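Local coordinates for cutinase-like protein (Cryptococcus sp., PDB 2CZQ), which probably hydrolyses carboxylic ester bonds as a cutinase-like enzyme with an alpha/beta hydrolase fold, at residues N137-G140 with L141-Y145. Sequence-based numbering, arbitrary orientation.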
ATOM      1  N   ASN A 137     -14.846 -10.408  -0.627  1.00  5.87           N
ATOM      2  CA  ASN A 137     -15.844 -10.303  -1.689  1.00  6.38           C
ATOM      3  C   ASN A 137     -16.726  -9.080  -1.557  1.00  6.55           C
ATOM      4  O   ASN A 137     -17.960  -9.162  -1.585  1.00  7.61           O
ATOM      5  CB  ASN A 137     -16.652 -11.587  -1.778  1.00  6.88           C
ATOM      6  CG  ASN A 137     -15.759 -12.789  -1.863  1.00  7.49           C
ATOM      7  OD1 ASN A 137     -14.905 -12.862  -2.748  1.00  8.87           O
ATOM      8  ND2 ASN A 137     -15.902 -13.711  -0.921  1.00  9.06           N
ATOM      9  N   VAL A 138     -16.062  -7.939  -1.420  1.00  6.19           N
ATOM     10  CA  VAL A 138     -16.718  -6.641  -1.369  1.00  6.31           C
ATOM     11  C   VAL A 138     -15.960  -5.664  -2.258  1.00  5.87           C
ATOM     12  O   VAL A 138     -14.769  -5.845  -2.531  1.00  5.61           O
ATOM     13  CB  VAL A 138     -16.829  -6.087   0.086  1.00  6.76           C
ATOM     14  CG1 VAL A 138     -17.543  -7.081   0.994  1.00  7.49           C
ATOM     15  CG2 VAL A 138     -15.459  -5.718   0.665  1.00  7.18           C
ATOM     16  N   ASN A 139     -16.667  -4.631  -2.698  1.00  5.89           N
ATOM     17  CA  ASN A 139     -16.103  -3.594  -3.539  1.00  5.94           C
ATOM     18  C   ASN A 139     -15.989  -2.274  -2.808  1.00  5.63           C
ATOM     19  O   ASN A 139     -16.820  -1.952  -1.958  1.00  5.89           O
ATOM     20  CB  ASN A 139     -16.993  -3.390  -4.758  1.00  6.17           C
ATOM     21  CG  ASN A 139     -16.919  -4.540  -5.727  1.00  6.69           C
ATOM     22  OD1 ASN A 139     -15.834  -4.929  -6.155  1.00  6.90           O
ATOM     23  ND2 ASN A 139     -18.073  -5.102  -6.074  1.00  8.69           N
ATOM     24  N   GLY A 140     -14.970  -1.501  -3.173  1.00  5.33           N
ATOM     25  CA  GLY A 140     -14.813  -0.159  -2.658  1.00  5.36           C
ATOM     26  C   GLY A 140     -15.641   0.856  -3.425  1.00  5.15           C
ATOM     27  O   GLY A 140     -16.270   0.550  -4.447  1.00  5.80           O
ATOM     28  N   LEU A 141     -15.633   2.084  -2.924  1.00  5.24           N
ATOM     29  CA  LEU A 141     -16.437   3.159  -3.490  1.00  5.40           C
ATOM     30  C   LEU A 141     -16.045   3.552  -4.908  1.00  5.55           C
ATOM     31  O   LEU A 141     -16.888   4.047  -5.662  1.00  6.17           O
ATOM     32  CB  LEU A 141     -16.341   4.396  -2.600  1.00  5.55           C
ATOM     33  CG  LEU A 141     -17.028   4.303  -1.241  1.00  5.92           C
ATOM     34  CD1 LEU A 141     -16.541   5.402  -0.327  1.00  6.61           C
ATOM     35  CD2 LEU A 141     -18.548   4.372  -1.390  1.00  6.71           C
ATOM     36  N   SER A 142     -14.781   3.333  -5.268  1.00  5.34           N
ATOM     37  CA  SER A 142     -14.228   3.894  -6.496  1.00  5.39           C
ATOM     38  C   SER A 142     -13.857   2.875  -7.562  1.00  5.16           C
ATOM     39  O   SER A 142     -13.501   3.261  -8.672  1.00  5.44           O
ATOM     40  CB  SER A 142     -12.993   4.742  -6.187  1.00  5.44           C
ATOM     41  OG  SER A 142     -13.299   5.817  -5.322  1.00  5.78           O
ATOM     42  N   VAL A 143     -13.905   1.588  -7.236  1.00  5.58           N
ATOM     43  CA  VAL A 143     -13.392   0.569  -8.141  1.00  5.81           C
ATOM     44  C   VAL A 143     -14.086   0.589  -9.508  1.00  5.85           C
ATOM     45  O   VAL A 143     -13.443   0.340 -10.525  1.00  6.16           O
ATOM     46  CB  VAL A 143     -13.412  -0.843  -7.494  1.00  6.13           C
ATOM     47  CG1 VAL A 143     -14.841  -1.340  -7.233  1.00  6.63           C
ATOM     48  CG2 VAL A 143     -12.623  -1.837  -8.337  1.00  6.89           C
ATOM     49  N   ALA A 144     -15.382   0.900  -9.538  1.00  6.22           N
ATOM     50  CA  ALA A 144     -16.131   0.869 -10.792  1.00  7.23           C
ATOM     51  C   ALA A 144     -15.553   1.802 -11.851  1.00  7.54           C
ATOM     52  O   ALA A 144     -15.515   1.442 -13.028  1.00  8.86           O
ATOM     53  CB  ALA A 144     -17.607   1.163 -10.553  1.00  7.85           C
ATOM     54  N   TYR A 145     -15.090   2.982 -11.444  1.00  7.36           N
ATOM     55  CA  TYR A 145     -14.520   3.910 -12.415  1.00  7.71           C
ATOM     56  C   TYR A 145     -13.000   3.940 -12.428  1.00  7.21           C
ATOM     57  O   TYR A 145     -12.412   4.172 -13.477  1.00  8.33           O
ATOM     58  CB  TYR A 145     -15.078   5.329 -12.265  1.00  8.31           C
ATOM     59  CG  TYR A 145     -14.804   5.960 -10.930  1.00  8.29           C
ATOM     60  CD1 TYR A 145     -13.614   6.635 -10.682  1.00  8.78           C
ATOM     61  CD2 TYR A 145     -15.738   5.878  -9.908  1.00  8.57           C
ATOM     62  CE1 TYR A 145     -13.356   7.210  -9.441  1.00  8.75           C
ATOM     63  CE2 TYR A 145     -15.499   6.452  -8.675  1.00  8.88           C
ATOM     64  CZ  TYR A 145     -14.302   7.109  -8.443  1.00  8.57           C
ATOM     65  OH  TYR A 145     -14.093   7.668  -7.206  1.00  9.31           O
TER
HETATM   66  O   HOH W   1     -17.217   1.162  -7.151  1.00 11.85           O
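Val143 turns its CG1 methyl back onto Asn139 and Gly140, where the loop that follows strand 126-127 of this alpha/beta hydrolase fold bends into the short helix 143-146. Val143 sets out from its backbone toward residues 137-140 with its first side-chain bond, and chi1 of 66° sets CG1 between its own backbone N and carbonyl carbon. Val143 CG1 thereby lies 3.7 Å from Gly140 O, a van der Waals approach to a backbone oxygen. The side chains of Asn139 and Val143 cross at about a right angle. Followed outward, Asn139 first meets the valine at CB, 3.9 Å from Val143 CG1; its CG remains beside the same methyl, and OD1 is again 3.9 Å from Val143 CG1. CB, CG and OD1 of Asn139 thus lie against one methyl, while ND2 points away from it; OD1 accepts a hydrogen bond from Ser121 N, which probably helps fix the carboxamide.

The polar link over the bend is made through water. Gly140 O accepts from a water at 2.9 Å, and the same water accepts from Ala144 N at 3.0 Å, so a solvent molecule joins the loop carbonyl to an amide in the first turn of the helix. Direct contact of Gly140 O with Ser142 N, 3.3 Å apart, has too poor an angle to count as a hydrogen bond. Backbone hydrogen bonds of Asn139 with Thr170 and of Gly140 with His119 tie the approach to neighbouring loops. Within the turn, Tyr145 N donates a weak bond to Ser142 O, and that same carbonyl oxygen stands 3.6 Å above the Tyr145 ring plane, over its centre.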